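Local atomic coordinates of long form salivary protein D7L1 (Anopheles stephensi, PDB entry 3NHI), a protein that modulates blood feeding of female mosquitoes by binding and sequestering host mediators such as cysteinyl leukotrienes, and also binds stable thromboxane A2 analogues. Residues K151-H156 / E160-K165; S170-G175 / D188-I193. All coordinates share one frame; numbering follows the deposited sequence.

Contact 1 of 2, residues K151-H156 / E160-K165. With EAH ((5S,7E,9E,11Z,14Z)-5-hydroxyicosa-7,9,11,14-tetraenoic acid), chain B.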
ATOM      1  N   LYS A 151      -6.844   3.007   9.423  1.00  9.14           N
ATOM      2  CA  LYS A 151      -7.555   1.806   9.001  1.00  9.35           C
ATOM      3  C   LYS A 151      -9.050   2.105   9.067  1.00  9.08           C
ATOM      4  O   LYS A 151      -9.520   2.733  10.019  1.00 10.03           O
ATOM      5  CB  LYS A 151      -7.233   0.626   9.914  1.00  9.90           C
ATOM      6  CG  LYS A 151      -5.773   0.215   9.886  1.00 10.51           C
ATOM      7  CD  LYS A 151      -5.411  -0.733  11.023  1.00 14.39           C
ATOM      8  CE  LYS A 151      -5.814  -2.162  10.707  1.00 16.55           C
ATOM      9  NZ  LYS A 151      -5.383  -3.105  11.779  1.00 17.46           N
ATOM     10  N   GLY A 152      -9.785   1.659   8.056  1.00  9.12           N
ATOM     11  CA  GLY A 152     -11.231   1.874   7.978  1.00  8.68           C
ATOM     12  C   GLY A 152     -11.604   3.149   7.246  1.00  8.64           C
ATOM     13  O   GLY A 152     -12.782   3.402   6.997  1.00  9.13           O
ATOM     14  N   GLU A 153     -10.603   3.952   6.894  1.00  7.59           N
ATOM     15  CA  GLU A 153     -10.811   5.222   6.204  1.00  7.36           C
ATOM     16  C   GLU A 153     -10.293   5.059   4.784  1.00  6.89           C
ATOM     17  O   GLU A 153      -9.143   4.655   4.595  1.00  7.42           O
ATOM     18  CB  GLU A 153     -10.029   6.335   6.917  1.00  7.67           C
ATOM     19  CG  GLU A 153     -10.092   7.708   6.265  1.00  9.44           C
ATOM     20  CD  GLU A 153      -9.253   8.746   7.005  1.00  9.70           C
ATOM     21  OE1 GLU A 153      -8.250   8.376   7.657  1.00  9.86           O
ATOM     22  OE2 GLU A 153      -9.573   9.946   6.912  1.00 10.94           O
ATOM     23  N   SER A 154     -11.109   5.370   3.779  1.00  5.86           N
ATOM     24  CA  SER A 154     -10.618   5.247   2.395  1.00  5.48           C
ATOM     25  C   SER A 154      -9.675   6.390   2.072  1.00  5.32           C
ATOM     26  O   SER A 154      -9.748   7.464   2.686  1.00  5.53           O
ATOM     27  CB  SER A 154     -11.773   5.212   1.388  1.00  5.69           C
ATOM     28  OG  SER A 154     -12.456   6.459   1.333  1.00  5.81           O
ATOM     29  N   PHE A 155      -8.791   6.172   1.099  1.00  5.24           N
ATOM     30  CA  PHE A 155      -7.993   7.294   0.640  1.00  5.10           C
ATOM     31  C   PHE A 155      -8.850   8.418   0.094  1.00  5.15           C
ATOM     32  O   PHE A 155      -8.537   9.588   0.307  1.00  6.16           O
ATOM     33  CB  PHE A 155      -6.878   6.886  -0.337  1.00  4.67           C
ATOM     34  CG  PHE A 155      -5.529   6.810   0.321  1.00  4.00           C
ATOM     35  CD1 PHE A 155      -4.933   7.972   0.821  1.00  4.52           C
ATOM     36  CD2 PHE A 155      -4.866   5.585   0.483  1.00  4.93           C
ATOM     37  CE1 PHE A 155      -3.703   7.919   1.486  1.00  5.02           C
ATOM     38  CE2 PHE A 155      -3.626   5.530   1.142  1.00  5.03           C
ATOM     39  CZ  PHE A 155      -3.045   6.697   1.637  1.00  5.12           C
ATOM     40  N   HIS A 156      -9.957   8.068  -0.565  1.00  5.23           N
ATOM     41  CA  HIS A 156     -10.820   9.110  -1.111  1.00  5.22           C
ATOM     42  C   HIS A 156     -11.375  10.004   0.002  1.00  5.22           C
ATOM     43  O   HIS A 156     -11.416  11.219  -0.156  1.00  6.11           O
ATOM     44  CB  HIS A 156     -11.949   8.512  -1.949  1.00  4.95           C
ATOM     45  CG  HIS A 156     -11.474   7.626  -3.060  1.00  5.17           C
ATOM     46  ND1 HIS A 156     -10.693   6.510  -2.840  1.00  5.73           N
ATOM     47  CD2 HIS A 156     -11.705   7.669  -4.395  1.00  5.59           C
ATOM     48  CE1 HIS A 156     -10.441   5.922  -3.999  1.00  5.63           C
ATOM     49  NE2 HIS A 156     -11.047   6.603  -4.956  1.00  4.44           N
ATOM     50  N   GLU A 160     -10.345  13.854   0.587  1.00  6.48           N
ATOM     51  CA  GLU A 160     -11.434  14.841   0.582  1.00  7.22           C
ATOM     52  C   GLU A 160     -11.311  15.817   1.759  1.00  7.43           C
ATOM     53  O   GLU A 160     -11.429  17.035   1.577  1.00  7.80           O
ATOM     54  CB  GLU A 160     -12.795  14.142   0.601  1.00  7.18           C
ATOM     55  CG  GLU A 160     -13.986  15.110   0.567  1.00  7.89           C
ATOM     56  CD  GLU A 160     -15.321  14.463   0.895  1.00 10.22           C
ATOM     57  OE1 GLU A 160     -15.347  13.299   1.342  1.00 11.97           O
ATOM     58  OE2 GLU A 160     -16.357  15.138   0.712  1.00 10.76           O
ATOM     59  N   LYS A 161     -11.051  15.273   2.947  1.00  8.13           N
ATOM     60  CA  LYS A 161     -10.941  16.059   4.179  1.00  8.68           C
ATOM     61  C   LYS A 161      -9.824  17.099   4.074  1.00  8.82           C
ATOM     62  O   LYS A 161      -9.927  18.194   4.628  1.00  9.81           O
ATOM     63  CB  LYS A 161     -10.705  15.115   5.374  1.00  9.39           C
ATOM     64  CG  LYS A 161     -10.556  15.817   6.723  1.00 10.46           C
ATOM     65  CD  LYS A 161     -10.598  14.863   7.892  1.00 13.33           C
ATOM     66  CE  LYS A 161     -10.363  15.639   9.173  1.00 15.79           C
ATOM     67  NZ  LYS A 161     -10.805  14.885  10.384  1.00 19.05           N
ATOM     68  N   ARG A 162      -8.757  16.762   3.362  1.00  8.98           N
ATOM     69  CA  ARG A 162      -7.641  17.694   3.230  1.00  9.21           C
ATOM     70  C   ARG A 162      -7.726  18.622   2.022  1.00  9.63           C
ATOM     71  O   ARG A 162      -7.137  19.701   2.026  1.00 10.78           O
ATOM     72  CB  ARG A 162      -6.317  16.956   3.315  1.00  9.80           C
ATOM     73  CG  ARG A 162      -6.004  16.654   4.754  1.00 11.91           C
ATOM     74  CD  ARG A 162      -5.476  15.282   4.943  1.00 12.95           C
ATOM     75  NE  ARG A 162      -5.402  14.992   6.370  1.00 12.07           N
ATOM     76  CZ  ARG A 162      -6.318  14.322   7.064  1.00 12.19           C
ATOM     77  NH1 ARG A 162      -7.412  13.824   6.484  1.00 12.23           N
ATOM     78  NH2 ARG A 162      -6.123  14.142   8.363  1.00 12.82           N
ATOM     79  N   ALA A 163      -8.487  18.217   1.013  1.00  8.50           N
ATOM     80  CA  ALA A 163      -8.697  19.052  -0.167  1.00  8.81           C
ATOM     81  C   ALA A 163      -9.724  20.162   0.054  1.00  9.12           C
ATOM     82  O   ALA A 163      -9.550  21.278  -0.447  1.00 10.19           O
ATOM     83  CB  ALA A 163      -9.103  18.187  -1.350  1.00  8.36           C
ATOM     84  N   TRP A 164     -10.791  19.840   0.783  1.00  9.46           N
ATOM     85  CA  TRP A 164     -11.827  20.803   1.148  1.00 10.39           C
ATOM     86  C   TRP A 164     -11.797  21.020   2.654  1.00 11.43           C
ATOM     87  O   TRP A 164     -12.532  20.369   3.407  1.00 12.27           O
ATOM     88  CB  TRP A 164     -13.214  20.322   0.705  1.00  9.58           C
ATOM     89  CG  TRP A 164     -13.440  20.364  -0.780  1.00  9.38           C
ATOM     90  CD1 TRP A 164     -13.852  21.439  -1.519  1.00  8.92           C
ATOM     91  CD2 TRP A 164     -13.294  19.275  -1.707  1.00  8.28           C
ATOM     92  NE1 TRP A 164     -13.976  21.088  -2.838  1.00  9.09           N
ATOM     93  CE2 TRP A 164     -13.634  19.767  -2.984  1.00  8.45           C
ATOM     94  CE3 TRP A 164     -12.916  17.930  -1.577  1.00  7.79           C
ATOM     95  CZ2 TRP A 164     -13.596  18.961  -4.132  1.00  8.10           C
ATOM     96  CZ3 TRP A 164     -12.883  17.131  -2.710  1.00  7.69           C
ATOM     97  CH2 TRP A 164     -13.217  17.651  -3.973  1.00  8.08           C
ATOM     98  N   LYS A 165     -10.932  21.930   3.084  1.00 12.76           N
ATOM     99  CA  LYS A 165     -10.746  22.212   4.506  1.00 13.97           C
ATOM    100  C   LYS A 165     -10.968  23.699   4.814  1.00 15.27           C
ATOM    101  O   LYS A 165     -10.642  24.179   5.906  1.00 15.86           O
ATOM    102  CB  LYS A 165      -9.357  21.735   4.972  1.00 13.99           C
ATOM    103  CG  LYS A 165      -8.167  22.452   4.327  1.00 15.11           C
ATOM    104  CD  LYS A 165      -6.839  21.886   4.841  1.00 15.97           C
ATOM    105  CE  LYS A 165      -5.683  22.887   4.747  1.00 18.64           C
ATOM    106  NZ  LYS A 165      -5.412  23.415   3.378  1.00 20.67           N
TER
HETATM  107  O1  EAH B   1      -2.572  -2.687  12.108  1.00 16.83           O
HETATM  108  C1  EAH B   1      -2.013  -3.770  11.799  1.00 19.78           C
HETATM  109  O2  EAH B   1      -2.648  -4.758  11.358  1.00 20.15           O
HETATM  110  C2  EAH B   1      -0.509  -3.875  11.962  1.00 20.85           C
HETATM  111  C3  EAH B   1      -0.044  -5.331  11.886  1.00 23.82           C
HETATM  112  C4  EAH B   1       0.377  -5.712  10.468  1.00 25.89           C
HETATM  113  C5  EAH B   1       0.794  -7.166  10.414  1.00 27.40           C
HETATM  114  O3  EAH B   1       1.966  -7.304  11.036  1.00 28.84           O
HETATM  115  C6  EAH B   1       0.920  -7.625   8.964  1.00 27.81           C
HETATM  116  C7  EAH B   1       1.489  -9.032   8.873  1.00 28.00           C
HETATM  117  C8  EAH B   1       2.909  -8.990   8.349  1.00 28.30           C
HETATM  118  C9  EAH B   1       3.518 -10.309   8.476  1.00 28.70           C
HETATM  119  C10 EAH B   1       4.818 -10.260   8.188  1.00 28.51           C
HETATM  120  C11 EAH B   1       5.379 -11.600   8.336  1.00 28.90           C
HETATM  121  C12 EAH B   1       6.678 -11.879   8.200  1.00 29.13           C
HETATM  122  C13 EAH B   1       7.723 -10.843   7.857  1.00 29.15           C
HETATM  123  C14 EAH B   1       7.928 -10.865   6.357  1.00 28.77           C
HETATM  124  C15 EAH B   1       9.119 -10.793   5.758  1.00 29.04           C
HETATM  125  C16 EAH B   1      10.424 -10.662   6.506  1.00 28.83           C
HETATM  126  C17 EAH B   1      10.864  -9.207   6.474  1.00 27.87           C
HETATM  127  C18 EAH B   1      10.411  -8.480   7.733  1.00 27.00           C
HETATM  128  C19 EAH B   1      11.200  -7.194   7.916  1.00 26.83           C
HETATM  129  C20 EAH B   1      10.691  -6.419   9.110  1.00 26.27           C
HETATM  130  O   HOH W   1      -8.416  11.912   8.263  1.00 17.03           O
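His156 and Glu160 meet through the main chain, one turn apart in the alpha-helix 155-163 of this all-helical PBP/GOBP-family protein. Glu160 N donates to His156 O at 2.9 Å with an N-H...O angle of 154°, the regular i to i+4 bond, and Glu160 CB lies 3.3 Å from the same His156 O. This backbone turn is the tight part of the contact. The imidazole of His156 leads away from 160-165 and meets Phe258 edge-to-face, packing the buried side of the helix against helix 251-266. Ser154 is the N-cap: its OG binds the backbone N of Ala157 and also OE2 of Glu262. At the other end, Trp164 N still bonds Glu160 O at 3.0 Å, although Trp164 itself leaves helical geometry.

The loose side is built from charges and water. Glu153 reaches out fully extended, CG anti to the backbone N (chi1 177°), while the Arg162 guanidinium stands 4.5 Å from it, NH1 to OE2, too far for a salt bridge. One water fills the gap, donating to Glu153 OE2 and accepting from Arg162 NH1. Each partner is steadied again nearby, Glu153 OE1 by Gln150 N and Arg162 NH1 by Tyr158 O. Before the helix the chain serves the ligand: Lys151, a residue that binds leukotriene C4, bends at chi3 (81°) and brings NZ to the carboxylate of the bound hydroxyeicosatetraenoic acid. NZ lies 2.9 Å from ligand O1 and makes a weak second bond of 3.2 Å to ligand O2.

Contact 2 of 2, residues S170-G175 / D188-I193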
ATOM      1  N   SER A 170     -17.425  20.829   0.127  1.00 13.51           N
ATOM      2  CA  SER A 170     -16.893  19.741  -0.682  1.00 11.82           C
ATOM      3  C   SER A 170     -17.802  19.430  -1.866  1.00 11.64           C
ATOM      4  O   SER A 170     -19.032  19.422  -1.747  1.00 11.71           O
ATOM      5  CB  SER A 170     -16.700  18.481   0.154  1.00 11.54           C
ATOM      6  OG  SER A 170     -16.347  17.393  -0.682  1.00 10.06           O
ATOM      7  N   GLU A 171     -17.176  19.160  -3.007  1.00 11.16           N
ATOM      8  CA  GLU A 171     -17.900  18.725  -4.198  1.00 10.86           C
ATOM      9  C   GLU A 171     -18.521  17.349  -3.981  1.00 11.11           C
ATOM     10  O   GLU A 171     -19.395  16.934  -4.731  1.00 11.57           O
ATOM     11  CB  GLU A 171     -16.977  18.719  -5.416  1.00 10.92           C
ATOM     12  CG  GLU A 171     -16.558  20.125  -5.830  1.00  9.67           C
ATOM     13  CD  GLU A 171     -15.552  20.162  -6.963  1.00  9.45           C
ATOM     14  OE1 GLU A 171     -14.955  21.237  -7.148  1.00 11.29           O
ATOM     15  OE2 GLU A 171     -15.366  19.144  -7.670  1.00 10.24           O
ATOM     16  N   TRP A 172     -18.058  16.649  -2.946  1.00 10.87           N
ATOM     17  CA  TRP A 172     -18.512  15.302  -2.649  1.00 11.58           C
ATOM     18  C   TRP A 172     -19.372  15.243  -1.382  1.00 13.15           C
ATOM     19  O   TRP A 172     -19.589  14.163  -0.823  1.00 12.60           O
ATOM     20  CB  TRP A 172     -17.305  14.365  -2.527  1.00 10.95           C
ATOM     21  CG  TRP A 172     -16.417  14.313  -3.748  1.00  9.17           C
ATOM     22  CD1 TRP A 172     -16.730  14.708  -5.022  1.00  8.75           C
ATOM     23  CD2 TRP A 172     -15.085  13.791  -3.805  1.00  8.27           C
ATOM     24  NE1 TRP A 172     -15.658  14.487  -5.864  1.00  8.43           N
ATOM     25  CE2 TRP A 172     -14.638  13.924  -5.140  1.00  7.40           C
ATOM     26  CE3 TRP A 172     -14.218  13.231  -2.854  1.00  7.31           C
ATOM     27  CZ2 TRP A 172     -13.362  13.508  -5.546  1.00  7.03           C
ATOM     28  CZ3 TRP A 172     -12.956  12.828  -3.259  1.00  7.31           C
ATOM     29  CH2 TRP A 172     -12.543  12.965  -4.591  1.00  7.62           C
ATOM     30  N   LYS A 173     -19.888  16.399  -0.969  1.00 15.18           N
ATOM     31  CA  LYS A 173     -20.701  16.518   0.251  1.00 17.58           C
ATOM     32  C   LYS A 173     -21.869  15.533   0.355  1.00 18.61           C
ATOM     33  O   LYS A 173     -22.118  14.975   1.429  1.00 19.97           O
ATOM     34  CB  LYS A 173     -21.207  17.959   0.433  1.00 18.01           C
ATOM     35  CG  LYS A 173     -22.033  18.200   1.706  1.00 20.36           C
ATOM     36  CD  LYS A 173     -21.174  18.120   2.966  1.00 23.71           C
ATOM     37  CE  LYS A 173     -21.953  18.533   4.210  1.00 25.66           C
ATOM     38  NZ  LYS A 173     -22.097  20.015   4.322  1.00 28.19           N
ATOM     39  N   ASN A 174     -22.583  15.327  -0.744  1.00 19.25           N
ATOM     40  CA  ASN A 174     -23.686  14.357  -0.767  1.00 19.91           C
ATOM     41  C   ASN A 174     -23.246  12.930  -1.142  1.00 18.89           C
ATOM     42  O   ASN A 174     -24.078  12.028  -1.267  1.00 20.02           O
ATOM     43  CB  ASN A 174     -24.802  14.852  -1.694  1.00 20.86           C
ATOM     44  CG  ASN A 174     -25.471  16.130  -1.187  1.00 22.97           C
ATOM     45  OD1 ASN A 174     -25.592  16.353   0.020  1.00 26.17           O
ATOM     46  ND2 ASN A 174     -25.918  16.969  -2.117  1.00 26.10           N
ATOM     47  N   GLY A 175     -21.935  12.740  -1.297  1.00 16.90           N
ATOM     48  CA  GLY A 175     -21.340  11.497  -1.794  1.00 14.54           C
ATOM     49  C   GLY A 175     -20.440  11.844  -2.968  1.00 12.53           C
ATOM     50  O   GLY A 175     -20.733  12.762  -3.734  1.00 12.81           O
ATOM     51  N   ASP A 188      -6.364  18.642  -6.179  1.00  7.27           N
ATOM     52  CA  ASP A 188      -5.622  18.231  -4.999  1.00  7.84           C
ATOM     53  C   ASP A 188      -6.098  16.876  -4.476  1.00  6.81           C
ATOM     54  O   ASP A 188      -5.278  15.979  -4.211  1.00  6.47           O
ATOM     55  CB  ASP A 188      -5.710  19.280  -3.893  1.00  8.56           C
ATOM     56  CG  ASP A 188      -4.878  18.899  -2.695  1.00 12.13           C
ATOM     57  OD1 ASP A 188      -3.631  19.005  -2.780  1.00 16.69           O
ATOM     58  OD2 ASP A 188      -5.451  18.456  -1.684  1.00 14.60           O
ATOM     59  N   ALA A 189      -7.414  16.723  -4.321  1.00  6.62           N
ATOM     60  CA  ALA A 189      -7.972  15.461  -3.864  1.00  5.83           C
ATOM     61  C   ALA A 189      -7.517  14.302  -4.748  1.00  5.69           C
ATOM     62  O   ALA A 189      -7.094  13.256  -4.238  1.00  5.76           O
ATOM     63  CB  ALA A 189      -9.495  15.530  -3.812  1.00  6.02           C
ATOM     64  N   ILE A 190      -7.585  14.500  -6.063  1.00  5.35           N
ATOM     65  CA  ILE A 190      -7.237  13.438  -6.999  1.00  5.28           C
ATOM     66  C   ILE A 190      -5.738  13.095  -6.957  1.00  5.72           C
ATOM     67  O   ILE A 190      -5.372  11.917  -7.059  1.00  6.11           O
ATOM     68  CB  ILE A 190      -7.757  13.753  -8.432  1.00  5.20           C
ATOM     69  CG1 ILE A 190      -9.297  13.757  -8.469  1.00  5.67           C
ATOM     70  CG2 ILE A 190      -7.228  12.744  -9.450  1.00  5.46           C
ATOM     71  CD1 ILE A 190      -9.992  12.435  -8.035  1.00  6.04           C
ATOM     72  N   ASP A 191      -4.881  14.101  -6.784  1.00  5.83           N
ATOM     73  CA  ASP A 191      -3.457  13.830  -6.611  1.00  6.08           C
ATOM     74  C   ASP A 191      -3.216  12.983  -5.357  1.00  5.45           C
ATOM     75  O   ASP A 191      -2.479  11.983  -5.388  1.00  5.38           O
ATOM     76  CB  ASP A 191      -2.645  15.125  -6.556  1.00  6.85           C
ATOM     77  CG  ASP A 191      -1.175  14.865  -6.394  1.00  8.57           C
ATOM     78  OD1 ASP A 191      -0.648  15.157  -5.305  1.00 15.13           O
ATOM     79  OD2 ASP A 191      -0.548  14.346  -7.338  1.00 10.38           O
ATOM     80  N   CYS A 192      -3.871  13.365  -4.266  1.00  5.11           N
ATOM     81  CA  CYS A 192      -3.737  12.667  -2.998  1.00  4.92           C
ATOM     82  C   CYS A 192      -4.235  11.219  -3.152  1.00  4.58           C
ATOM     83  O   CYS A 192      -3.626  10.272  -2.633  1.00  4.70           O
ATOM     84  CB  CYS A 192      -4.507  13.454  -1.933  1.00  5.30           C
ATOM     85  SG  CYS A 192      -4.661  12.682  -0.314  1.00  6.04           S
ATOM     86  N   ILE A 193      -5.334  11.038  -3.873  1.00  5.15           N
ATOM     87  CA  ILE A 193      -5.879   9.703  -4.069  1.00  4.81           C
ATOM     88  C   ILE A 193      -4.982   8.853  -4.959  1.00  4.39           C
ATOM     89  O   ILE A 193      -4.700   7.698  -4.642  1.00  4.14           O
ATOM     90  CB  ILE A 193      -7.312   9.771  -4.626  1.00  4.94           C
ATOM     91  CG1 ILE A 193      -8.250  10.378  -3.581  1.00  5.88           C
ATOM     92  CG2 ILE A 193      -7.806   8.385  -5.020  1.00  5.78           C
ATOM     93  CD1 ILE A 193      -9.576  10.882  -4.153  1.00  6.76           C
TER
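Trp172 belongs to two overlapping type I beta turns, Ser170-Lys173 and Trp172-Gly175, in the loop after helix 155-163, and faces Ala189, Ile190 and Ile193 on helix 184-196, which the Cys159-Cys192 disulfide also ties to helix 155-163. The turns are closed by backbone bonds from Lys173 N to Ser170 O and from Gly175 N to Trp172 O. Ser170 adds an ST turn, its OG accepting from Trp172 N at 2.9 Å, which helps to hold the backbone from which the indole springs. On the helix, Ile193 N bonds Ala189 O, placing these two side chains one turn apart toward the loop.

The indole advances on the helix with the far corner of its six-membered ring. Trp172 CH2 lies 3.7 Å from Ile193 CD1, which sits at the ring edge, near its plane. Ile193 comes from the opposite direction; with CG1 anti to the carbonyl carbon (chi1 -67°) and the chain extended beyond it (chi2 162°), CD1 is the atom that meets the ring. Ile190 CD1 is also at the edge, 4.3 Å from Trp172 CH2, whereas Ala189 CB approaches the same carbon obliquely at 4.1 Å.

All four residues are buried, and only carbon meets carbon. The contact is therefore held by dispersion and exclusion of water, while hydrogen bonds within the loop shape the turn that carries the indole.

Overall arrangement
The chain runs first through contact 1, which closes just one helical turn within helix 155-163, three residues separating its segments. It then passes into the loop that holds 170-175, and contact 2 folds this loop onto helix 184-196, closing the 12 residues between 175 and 188. The two contacts follow in series, neither nested nor crossed, with centres about 8 Å apart. Glu160 OE2 of contact 1 lies 2.7 Å from Ser170 OG of contact 2, a probable hydrogen bond tying helix to loop. The rings of Trp164 and Trp172 also meet, their planes about 55° apart, and the Cys159-Cys192 disulfide joins the two consecutive helices covalently.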